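Local atomic coordinates of aspartate-semialdehyde dehydrogenase (Thermus thermophilus, PDB entry 2YV3), a protein that probably catalyses the NADPH-dependent reductive dephosphorylation of L-aspartyl-4-phosphate to L-aspartate-semialdehyde, on the pathway to lysine, methionine and threonine. Residues L30-G40 and I50-P61; R236-A247 and N301-L312. One frame throughout, in Å; residues are numbered along the deposited sequence.

Contact 1: L30-G40 and I50-P61; sequences LRLYASPRSAG and IPVEPLPEGPLP
Tyr33 and Leu55 meet at about a right angle: methyl CD2 of Leu55 lies against the root of the tyrosine, 3.4 Å from Tyr33 CB, and continues along CG and CD1. With CG of Tyr33 beside its own backbone N (chi1 -75°), the ring reaches out past Glu53, whose CB is 3.5 Å from Tyr33 CE1, and carries its hydroxyl toward the Leu60–Pro61 peptide, which is cis. Leu55 also packs on Ile73 and Trp81 of helix 70-83. On the other face of the sheet Ala34 CB touches Val52 CG1, and Leu32 crosses Ile50 at about a right angle, CG to CG2. The parallel strands are tied by backbone bonds, among them Ala34 N to Glu53 O, 2.9 Å and fairly straight at 164°, and the more bent Glu53 N to Leu32 O at 3.0 Å. A water donates to Pro51 O and accepts a weak bond from Leu32 N. At the polar edge the extended chain of Arg31 lays one face of its guanidinium on the ring of Pro61; Pro61 CG is 3.4 Å from Arg31 NH2. With an alanine at Arg31 the guanidinium would be gone from over Pro61, and the proline ring would probably be left with a gap on that side. Strand 31-34 also pairs with strand 3-6, and Ser38, weakly bonded to Thr9, sits with Arg37 in the turn beyond it. A parallel strand pair in which strand 31-34 runs into a predicted NADP(+)-binding turn is characteristic of the Rossmann-type nucleotide-binding domain.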
loop_
_atom_site.group_PDB
_atom_site.type_symbol
_atom_site.label_atom_id
_atom_site.label_comp_id
_atom_site.label_asym_id
_atom_site.label_seq_id
_atom_site.Cartn_x
_atom_site.Cartn_y
_atom_site.Cartn_z
ATOM N N LEU A 30 -10.331 24.248 -31.652
ATOM C CA LEU A 30 -9.857 24.147 -30.292
ATOM C C LEU A 30 -10.980 24.679 -29.399
ATOM O O LEU A 30 -11.131 25.891 -29.255
ATOM C CB LEU A 30 -8.606 25.020 -30.148
ATOM C CG LEU A 30 -8.748 26.543 -30.383
ATOM C CD1 LEU A 30 -7.421 27.206 -30.108
ATOM C CD2 LEU A 30 -9.206 26.858 -31.810
ATOM N N ARG A 31 -11.768 23.782 -28.805
ATOM C CA ARG A 31 -12.872 24.198 -27.939
ATOM C C ARG A 31 -12.843 23.640 -26.513
ATOM O O ARG A 31 -12.906 22.431 -26.297
ATOM C CB ARG A 31 -14.207 23.847 -28.599
ATOM C CG ARG A 31 -14.504 24.649 -29.851
ATOM C CD ARG A 31 -15.780 24.177 -30.492
ATOM N NE ARG A 31 -16.218 25.072 -31.552
ATOM C CZ ARG A 31 -16.828 26.234 -31.350
ATOM N NH1 ARG A 31 -17.085 26.656 -30.119
ATOM N NH2 ARG A 31 -17.181 26.982 -32.386
ATOM N N LEU A 32 -12.752 24.549 -25.548
ATOM C CA LEU A 32 -12.722 24.200 -24.140
ATOM C C LEU A 32 -14.062 24.509 -23.497
ATOM O O LEU A 32 -14.582 25.613 -23.628
ATOM C CB LEU A 32 -11.631 24.990 -23.447
ATOM C CG LEU A 32 -10.244 24.816 -24.064
ATOM C CD1 LEU A 32 -9.210 25.279 -23.011
ATOM C CD2 LEU A 32 -10.016 23.342 -24.495
ATOM N N TYR A 33 -14.618 23.535 -22.790
ATOM C CA TYR A 33 -15.912 23.709 -22.151
ATOM C C TYR A 33 -15.941 23.315 -20.667
ATOM O O TYR A 33 -15.423 22.269 -20.270
ATOM C CB TYR A 33 -16.964 22.894 -22.912
ATOM C CG TYR A 33 -17.395 23.495 -24.228
ATOM C CD1 TYR A 33 -18.223 24.631 -24.261
ATOM C CD2 TYR A 33 -16.987 22.941 -25.439
ATOM C CE1 TYR A 33 -18.629 25.188 -25.460
ATOM C CE2 TYR A 33 -17.391 23.494 -26.646
ATOM C CZ TYR A 33 -18.213 24.619 -26.646
ATOM O OH TYR A 33 -18.612 25.180 -27.835
ATOM N N ALA A 34 -16.565 24.157 -19.855
ATOM C CA ALA A 34 -16.690 23.901 -18.424
ATOM C C ALA A 34 -18.103 24.266 -18.010
ATOM O O ALA A 34 -18.811 24.959 -18.740
ATOM C CB ALA A 34 -15.681 24.743 -17.643
ATOM N N SER A 35 -18.525 23.785 -16.848
ATOM C CA SER A 35 -19.857 24.115 -16.350
ATOM C C SER A 35 -19.731 25.550 -15.851
ATOM O O SER A 35 -18.641 25.994 -15.488
ATOM C CB SER A 35 -20.252 23.194 -15.187
ATOM O OG SER A 35 -19.462 23.442 -14.032
ATOM N N PRO A 36 -20.840 26.289 -15.811
ATOM C CA PRO A 36 -20.793 27.678 -15.348
ATOM C C PRO A 36 -19.639 28.100 -14.426
ATOM O O PRO A 36 -18.964 29.085 -14.730
ATOM C CB PRO A 36 -22.172 27.867 -14.730
ATOM C CG PRO A 36 -23.036 27.124 -15.748
ATOM C CD PRO A 36 -22.233 25.837 -15.981
ATOM N N ARG A 37 -19.409 27.376 -13.324
ATOM C CA ARG A 37 -18.321 27.703 -12.378
ATOM C C ARG A 37 -17.141 28.400 -13.049
ATOM O O ARG A 37 -16.739 29.493 -12.653
ATOM C CB ARG A 37 -17.809 26.438 -11.688
ATOM C CG ARG A 37 -18.662 25.969 -10.523
ATOM C CD ARG A 37 -19.092 24.535 -10.739
ATOM N NE ARG A 37 -17.988 23.746 -11.262
ATOM C CZ ARG A 37 -18.062 22.457 -11.556
ATOM N NH1 ARG A 37 -19.197 21.796 -11.374
ATOM N NH2 ARG A 37 -16.997 21.835 -12.049
ATOM N N SER A 38 -16.568 27.744 -14.046
ATOM C CA SER A 38 -15.479 28.336 -14.798
ATOM C C SER A 38 -16.081 28.795 -16.131
ATOM O O SER A 38 -15.928 28.148 -17.162
ATOM C CB SER A 38 -14.370 27.314 -15.021
ATOM O OG SER A 38 -14.809 26.024 -14.643
ATOM N N ALA A 39 -16.793 29.915 -16.083
ATOM C CA ALA A 39 -17.437 30.472 -17.263
ATOM C C ALA A 39 -16.527 31.503 -17.921
ATOM O O ALA A 39 -16.665 31.801 -19.118
ATOM C CB ALA A 39 -18.762 31.120 -16.876
ATOM N N GLY A 40 -15.598 32.041 -17.136
ATOM C CA GLY A 40 -14.688 33.047 -17.652
ATOM C C GLY A 40 -13.290 32.908 -17.098
ATOM O O GLY A 40 -12.901 33.630 -16.183
ATOM N N ILE A 50 -6.426 30.296 -24.624
ATOM C CA ILE A 50 -7.734 29.899 -25.154
ATOM C C ILE A 50 -8.812 30.036 -24.089
ATOM O O ILE A 50 -8.594 29.673 -22.933
ATOM C CB ILE A 50 -7.712 28.429 -25.646
ATOM C CG1 ILE A 50 -6.797 28.310 -26.865
ATOM C CG2 ILE A 50 -9.113 27.941 -25.951
ATOM C CD1 ILE A 50 -6.967 29.413 -27.880
ATOM N N PRO A 51 -9.992 30.554 -24.474
ATOM C CA PRO A 51 -11.126 30.755 -23.569
ATOM C C PRO A 51 -11.822 29.452 -23.203
ATOM O O PRO A 51 -11.620 28.437 -23.860
ATOM C CB PRO A 51 -12.032 31.690 -24.366
ATOM C CG PRO A 51 -11.834 31.204 -25.769
ATOM C CD PRO A 51 -10.330 30.998 -25.841
ATOM N N VAL A 52 -12.637 29.504 -22.149
ATOM C CA VAL A 52 -13.397 28.348 -21.649
ATOM C C VAL A 52 -14.884 28.680 -21.616
ATOM O O VAL A 52 -15.346 29.358 -20.718
ATOM C CB VAL A 52 -12.967 27.960 -20.200
ATOM C CG1 VAL A 52 -13.743 26.727 -19.727
ATOM C CG2 VAL A 52 -11.475 27.693 -20.155
ATOM N N GLU A 53 -15.627 28.191 -22.590
ATOM C CA GLU A 53 -17.049 28.459 -22.655
ATOM C C GLU A 53 -17.824 27.603 -21.678
ATOM O O GLU A 53 -17.461 26.460 -21.420
ATOM C CB GLU A 53 -17.570 28.174 -24.059
ATOM C CG GLU A 53 -16.667 28.705 -25.141
ATOM C CD GLU A 53 -16.160 30.089 -24.810
ATOM O OE1 GLU A 53 -16.996 31.024 -24.714
ATOM O OE2 GLU A 53 -14.926 30.234 -24.633
ATOM N N PRO A 54 -18.896 28.155 -21.094
ATOM C CA PRO A 54 -19.660 27.328 -20.160
ATOM C C PRO A 54 -20.511 26.455 -21.064
ATOM O O PRO A 54 -20.785 26.833 -22.194
ATOM C CB PRO A 54 -20.471 28.349 -19.374
ATOM C CG PRO A 54 -20.709 29.431 -20.396
ATOM C CD PRO A 54 -19.364 29.552 -21.085
ATOM N N LEU A 55 -20.913 25.287 -20.586
ATOM C CA LEU A 55 -21.714 24.401 -21.415
ATOM C C LEU A 55 -23.130 24.890 -21.661
ATOM O O LEU A 55 -23.871 25.171 -20.716
ATOM C CB LEU A 55 -21.742 22.994 -20.819
ATOM C CG LEU A 55 -20.541 22.168 -21.275
ATOM C CD1 LEU A 55 -20.768 20.699 -20.943
ATOM C CD2 LEU A 55 -20.348 22.352 -22.776
ATOM N N PRO A 56 -23.513 25.012 -22.949
ATOM C CA PRO A 56 -24.820 25.461 -23.453
ATOM C C PRO A 56 -25.836 24.342 -23.633
ATOM O O PRO A 56 -25.594 23.412 -24.393
ATOM C CB PRO A 56 -24.463 26.090 -24.790
ATOM C CG PRO A 56 -23.390 25.168 -25.291
ATOM C CD PRO A 56 -22.525 24.982 -24.047
ATOM N N GLU A 57 -26.970 24.437 -22.943
ATOM C CA GLU A 57 -28.013 23.418 -23.072
ATOM C C GLU A 57 -28.449 23.342 -24.542
ATOM O O GLU A 57 -29.583 23.724 -24.879
ATOM C CB GLU A 57 -29.231 23.778 -22.202
ATOM C CG GLU A 57 -28.931 24.074 -20.731
ATOM C CD GLU A 57 -27.851 23.174 -20.179
ATOM O OE1 GLU A 57 -27.765 22.018 -20.637
ATOM O OE2 GLU A 57 -27.091 23.614 -19.290
ATOM N N GLY A 58 -27.546 22.856 -25.402
ATOM C CA GLY A 58 -27.813 22.759 -26.833
ATOM C C GLY A 58 -26.579 22.435 -27.683
ATOM O O GLY A 58 -25.792 23.327 -28.025
ATOM N N PRO A 59 -26.434 21.162 -28.088
ATOM C CA PRO A 59 -25.417 20.447 -28.884
ATOM C C PRO A 59 -24.718 21.102 -30.076
ATOM O O PRO A 59 -25.234 21.052 -31.200
ATOM C CB PRO A 59 -26.154 19.192 -29.332
ATOM C CG PRO A 59 -27.136 18.979 -28.239
ATOM C CD PRO A 59 -27.659 20.346 -28.000
ATOM N N LEU A 60 -23.535 21.675 -29.850
ATOM C CA LEU A 60 -22.781 22.288 -30.950
ATOM C C LEU A 60 -21.406 22.821 -30.536
ATOM O O LEU A 60 -21.210 23.249 -29.396
ATOM C CB LEU A 60 -23.591 23.432 -31.583
ATOM C CG LEU A 60 -23.427 23.638 -33.093
ATOM C CD1 LEU A 60 -24.242 22.571 -33.807
ATOM C CD2 LEU A 60 -23.882 25.037 -33.520
ATOM N N PRO A 61 -20.425 22.785 -31.450
ATOM C CA PRO A 61 -20.370 22.281 -32.828
ATOM C C PRO A 61 -19.036 21.542 -32.998
ATOM O O PRO A 61 -18.035 22.161 -33.375
ATOM C CB PRO A 61 -20.379 23.560 -33.639
ATOM C CG PRO A 61 -19.416 24.432 -32.831
ATOM C CD PRO A 61 -19.569 23.980 -31.349
HETATM O O HOH W 1 -12.936 27.767 -26.699
#

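Contact 2: R236-A247 and N301-L312; sequences RAHAEAVSVEFA and NGLDFFVVGDQL
His238 lies with one face of its imidazole under the aliphatic part of Gln311: CG of Gln311 sits over that face, close to the ring normal and offset toward the rim, a CH-pi contact. Gln311 CG stands anti to the backbone N (chi1 -171°) and the chain then bends at chi2, leaving the amide plane oblique to the ring and its OE1 bonded to Ser155. Next to this pair Gln311 N donates to Arg236 O at 2.9 Å. Arg236 grips Asp310 side-on: Arg236 NE (2.9 Å) and NH2 (3.0 Å) both bond Asp310 OD1, with the oxygen in the guanidinium plane. NE meets the syn lone pair of OD1, while NH2 comes to the same side but out of the carboxylate plane. The carboxylate is turned 49° from the guanidinium; NH2 also makes a weak bond to OD2, which weakly caps Leu312 N at the turn into the following helix. The NH1 of Arg236 has Glu15 as a second partner. Farther along the antiparallel strands, Val242 sets its CB over a face of the Phe305 ring, 3.9 Å from the centroid, while Val244 CG2 approaches the same ring obliquely; Phe305 in turn reaches Leu137 of helix 125-141. The opposite face of the sheet carries Ala239, Ala241 and Phe306, with Ala239 CB 3.6 Å from Phe306 CZ, and packs against Val191, Thr228 and Pro193 of the second subunit. At the far end Phe246 N donates to Asn301 O, nearly straight at 170°. Such a mixed sheet, helix-covered on one face and joined to the partner subunit on the other, characterises the dimerisation domain of this family, and its His238 end borders the predicted active site beside Cys125.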
loop_
_atom_site.group_PDB
_atom_site.type_symbol
_atom_site.label_atom_id
_atom_site.label_comp_id
_atom_site.label_asym_id
_atom_site.label_seq_id
_atom_site.Cartn_x
_atom_site.Cartn_y
_atom_site.Cartn_z
ATOM N N ARG A 236 0.550 12.428 -7.744
ATOM C CA ARG A 236 -0.160 11.892 -8.906
ATOM C C ARG A 236 0.044 10.461 -9.409
ATOM O O ARG A 236 -0.524 10.123 -10.445
ATOM C CB ARG A 236 0.048 12.859 -10.087
ATOM C CG ARG A 236 1.432 13.534 -10.129
ATOM C CD ARG A 236 1.503 14.561 -11.248
ATOM N NE ARG A 236 1.287 13.952 -12.559
ATOM C CZ ARG A 236 0.890 14.612 -13.642
ATOM N NH1 ARG A 236 0.651 15.920 -13.588
ATOM N NH2 ARG A 236 0.742 13.963 -14.783
ATOM N N ALA A 237 0.792 9.612 -8.697
ATOM C CA ALA A 237 1.031 8.238 -9.182
ATOM C C ALA A 237 0.362 7.059 -8.448
ATOM O O ALA A 237 0.486 6.902 -7.230
ATOM C CB ALA A 237 2.537 7.992 -9.260
ATOM N N HIS A 238 -0.324 6.202 -9.190
ATOM C CA HIS A 238 -0.977 5.045 -8.572
ATOM C C HIS A 238 -0.096 3.801 -8.478
ATOM O O HIS A 238 0.487 3.382 -9.460
ATOM C CB HIS A 238 -2.238 4.650 -9.342
ATOM C CG HIS A 238 -3.451 5.459 -9.003
ATOM N ND1 HIS A 238 -4.665 5.267 -9.628
ATOM C CD2 HIS A 238 -3.639 6.463 -8.118
ATOM C CE1 HIS A 238 -5.548 6.120 -9.146
ATOM N NE2 HIS A 238 -4.951 6.860 -8.228
ATOM N N ALA A 239 -0.020 3.200 -7.294
ATOM C CA ALA A 239 0.754 1.975 -7.108
ATOM C C ALA A 239 -0.186 0.798 -6.821
ATOM O O ALA A 239 -1.237 0.966 -6.209
ATOM C CB ALA A 239 1.722 2.145 -5.966
ATOM N N GLU A 240 0.170 -0.394 -7.274
ATOM C CA GLU A 240 -0.682 -1.543 -6.992
ATOM C C GLU A 240 0.030 -2.896 -7.014
ATOM O O GLU A 240 0.361 -3.414 -8.075
ATOM C CB GLU A 240 -1.902 -1.561 -7.938
ATOM C CG GLU A 240 -1.654 -0.986 -9.331
ATOM C CD GLU A 240 -2.832 -1.201 -10.282
ATOM O OE1 GLU A 240 -3.163 -2.375 -10.582
ATOM O OE2 GLU A 240 -3.419 -0.194 -10.728
ATOM N N ALA A 241 0.269 -3.455 -5.832
ATOM C CA ALA A 241 0.923 -4.750 -5.731
ATOM C C ALA A 241 -0.043 -5.775 -6.293
ATOM O O ALA A 241 -1.117 -6.001 -5.735
ATOM C CB ALA A 241 1.248 -5.070 -4.273
ATOM N N VAL A 242 0.345 -6.398 -7.397
ATOM C CA VAL A 242 -0.507 -7.369 -8.063
ATOM C C VAL A 242 -0.087 -8.824 -7.854
ATOM O O VAL A 242 1.063 -9.117 -7.552
ATOM C CB VAL A 242 -0.572 -7.046 -9.571
ATOM C CG1 VAL A 242 -1.521 -8.003 -10.289
ATOM C CG2 VAL A 242 -1.016 -5.607 -9.757
ATOM N N SER A 243 -1.049 -9.732 -7.980
ATOM C CA SER A 243 -0.800 -11.160 -7.824
ATOM C C SER A 243 -1.766 -11.864 -8.748
ATOM O O SER A 243 -2.868 -11.377 -8.975
ATOM C CB SER A 243 -1.040 -11.586 -6.388
ATOM O OG SER A 243 -0.270 -10.786 -5.512
ATOM N N VAL A 244 -1.357 -13.004 -9.290
ATOM C CA VAL A 244 -2.211 -13.727 -10.216
ATOM C C VAL A 244 -1.960 -15.226 -10.213
ATOM O O VAL A 244 -0.868 -15.694 -9.898
ATOM C CB VAL A 244 -1.990 -13.252 -11.688
ATOM C CG1 VAL A 244 -3.141 -13.681 -12.532
ATOM C CG2 VAL A 244 -1.801 -11.761 -11.761
ATOM N N GLU A 245 -2.989 -15.976 -10.579
ATOM C CA GLU A 245 -2.874 -17.417 -10.691
ATOM C C GLU A 245 -3.117 -17.639 -12.186
ATOM O O GLU A 245 -4.077 -17.101 -12.748
ATOM C CB GLU A 245 -3.935 -18.121 -9.835
ATOM C CG GLU A 245 -3.793 -19.643 -9.799
ATOM C CD GLU A 245 -4.795 -20.309 -8.869
ATOM O OE1 GLU A 245 -6.015 -20.031 -8.996
ATOM O OE2 GLU A 245 -4.361 -21.120 -8.017
ATOM N N PHE A 246 -2.238 -18.401 -12.833
ATOM C CA PHE A 246 -2.359 -18.634 -14.266
ATOM C C PHE A 246 -2.786 -20.018 -14.718
ATOM O O PHE A 246 -2.836 -20.970 -13.936
ATOM C CB PHE A 246 -1.038 -18.280 -14.941
ATOM C CG PHE A 246 -0.674 -16.840 -14.823
ATOM C CD1 PHE A 246 -1.220 -15.900 -15.695
ATOM C CD2 PHE A 246 0.201 -16.412 -13.829
ATOM C CE1 PHE A 246 -0.902 -14.548 -15.579
ATOM C CE2 PHE A 246 0.526 -15.061 -13.709
ATOM C CZ PHE A 246 -0.028 -14.126 -14.586
ATOM N N ALA A 247 -3.105 -20.112 -16.002
ATOM C CA ALA A 247 -3.507 -21.382 -16.588
ATOM C C ALA A 247 -2.222 -22.076 -16.975
ATOM O O ALA A 247 -1.953 -23.209 -16.567
ATOM C CB ALA A 247 -4.356 -21.149 -17.829
ATOM N N ASN A 301 0.800 -21.706 -9.400
ATOM C CA ASN A 301 1.285 -21.239 -10.691
ATOM C C ASN A 301 0.956 -19.748 -10.727
ATOM O O ASN A 301 0.058 -19.300 -11.428
ATOM C CB ASN A 301 0.609 -21.977 -11.849
ATOM C CG ASN A 301 1.226 -21.624 -13.198
ATOM O OD1 ASN A 301 2.407 -21.315 -13.290
ATOM N ND2 ASN A 301 0.426 -21.690 -14.243
ATOM N N GLY A 302 1.693 -18.988 -9.935
ATOM C CA GLY A 302 1.433 -17.574 -9.846
ATOM C C GLY A 302 2.635 -16.674 -9.967
ATOM O O GLY A 302 3.785 -17.118 -10.109
ATOM N N LEU A 303 2.332 -15.383 -9.890
ATOM C CA LEU A 303 3.302 -14.308 -10.017
ATOM C C LEU A 303 2.922 -13.117 -9.167
ATOM O O LEU A 303 1.747 -12.770 -9.068
ATOM C CB LEU A 303 3.354 -13.831 -11.463
ATOM C CG LEU A 303 4.284 -14.433 -12.496
ATOM C CD1 LEU A 303 3.999 -13.739 -13.792
ATOM C CD2 LEU A 303 5.735 -14.219 -12.105
ATOM N N ASP A 304 3.927 -12.484 -8.573
ATOM C CA ASP A 304 3.713 -11.290 -7.776
ATOM C C ASP A 304 4.475 -10.128 -8.412
ATOM O O ASP A 304 5.698 -10.099 -8.363
ATOM C CB ASP A 304 4.218 -11.492 -6.352
ATOM C CG ASP A 304 3.386 -12.493 -5.569
ATOM O OD1 ASP A 304 3.434 -13.684 -5.932
ATOM O OD2 ASP A 304 2.687 -12.093 -4.594
ATOM N N PHE A 305 3.773 -9.188 -9.036
ATOM C CA PHE A 305 4.453 -8.039 -9.609
ATOM C C PHE A 305 3.927 -6.768 -8.973
ATOM O O PHE A 305 2.956 -6.808 -8.236
ATOM C CB PHE A 305 4.310 -7.968 -11.137
ATOM C CG PHE A 305 2.968 -8.404 -11.659
ATOM C CD1 PHE A 305 2.646 -9.765 -11.746
ATOM C CD2 PHE A 305 2.042 -7.464 -12.114
ATOM C CE1 PHE A 305 1.437 -10.185 -12.280
ATOM C CE2 PHE A 305 0.821 -7.874 -12.652
ATOM C CZ PHE A 305 0.523 -9.247 -12.734
ATOM N N PHE A 306 4.609 -5.654 -9.244
ATOM C CA PHE A 306 4.256 -4.332 -8.725
ATOM C C PHE A 306 4.123 -3.444 -9.954
ATOM O O PHE A 306 4.830 -3.621 -10.927
ATOM C CB PHE A 306 5.373 -3.801 -7.813
ATOM C CG PHE A 306 4.966 -2.628 -6.961
ATOM C CD1 PHE A 306 4.050 -2.788 -5.928
ATOM C CD2 PHE A 306 5.484 -1.364 -7.204
ATOM C CE1 PHE A 306 3.649 -1.707 -5.146
ATOM C CE2 PHE A 306 5.089 -0.263 -6.424
ATOM C CZ PHE A 306 4.163 -0.446 -5.391
ATOM N N VAL A 307 3.228 -2.476 -9.914
ATOM C CA VAL A 307 3.038 -1.635 -11.079
ATOM C C VAL A 307 2.789 -0.185 -10.739
ATOM O O VAL A 307 2.155 0.135 -9.741
ATOM C CB VAL A 307 1.845 -2.143 -11.924
ATOM C CG1 VAL A 307 1.845 -1.472 -13.279
ATOM C CG2 VAL A 307 1.917 -3.675 -12.074
ATOM N N VAL A 308 3.287 0.706 -11.568
ATOM C CA VAL A 308 3.051 2.103 -11.316
ATOM C C VAL A 308 2.738 2.786 -12.642
ATOM O O VAL A 308 3.309 2.457 -13.673
ATOM C CB VAL A 308 4.279 2.746 -10.619
ATOM C CG1 VAL A 308 3.876 3.997 -9.856
ATOM C CG2 VAL A 308 4.879 1.756 -9.651
ATOM N N GLY A 309 1.800 3.717 -12.614
ATOM C CA GLY A 309 1.440 4.441 -13.818
ATOM C C GLY A 309 0.962 5.795 -13.379
ATOM O O GLY A 309 0.392 5.907 -12.304
ATOM N N ASP A 310 1.202 6.820 -14.186
ATOM C CA ASP A 310 0.766 8.157 -13.812
ATOM C C ASP A 310 -0.747 8.148 -13.848
ATOM O O ASP A 310 -1.348 7.735 -14.838
ATOM C CB ASP A 310 1.303 9.212 -14.778
ATOM C CG ASP A 310 0.883 10.617 -14.384
ATOM O OD1 ASP A 310 1.655 11.325 -13.690
ATOM O OD2 ASP A 310 -0.240 11.011 -14.751
ATOM N N GLN A 311 -1.354 8.608 -12.760
ATOM C CA GLN A 311 -2.807 8.625 -12.621
ATOM C C GLN A 311 -3.550 9.665 -13.481
ATOM O O GLN A 311 -4.673 9.422 -13.909
ATOM C CB GLN A 311 -3.146 8.795 -11.141
ATOM C CG GLN A 311 -4.602 8.619 -10.789
ATOM C CD GLN A 311 -5.412 9.871 -11.013
ATOM O OE1 GLN A 311 -4.903 10.992 -10.870
ATOM N NE2 GLN A 311 -6.694 9.698 -11.347
ATOM N N LEU A 312 -2.940 10.815 -13.748
ATOM C CA LEU A 312 -3.601 11.805 -14.587
ATOM C C LEU A 312 -3.367 11.524 -16.057
ATOM O O LEU A 312 -4.002 12.117 -16.918
ATOM C CB LEU A 312 -3.116 13.215 -14.263
ATOM C CG LEU A 312 -4.184 14.017 -13.519
ATOM C CD1 LEU A 312 -3.699 15.421 -13.281
ATOM C CD2 LEU A 312 -5.469 14.041 -14.340
#

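In the fold
Contact 1 belongs to the NAD-binding domain and contact 2 to the dimerisation domain. They lie about 38 Å apart centre to centre and about 14 Å between nearest atoms, so they do not meet; contact 1 is complete in sequence before contact 2 begins. Both border predicted NADP(+) sites: 30-40 brings Arg37 and Ser38, the latter about 3 Å from Thr9, side chain to side chain, whereas 301-312 brings Gln311, about 3 Å from Ser155 by the same measure. With predicted NADP(+) residues in both domains, the cofactor probably lies across them; contact 2 also places His238, the predicted proton acceptor, beside Cys125, their side chains about 3 Å apart.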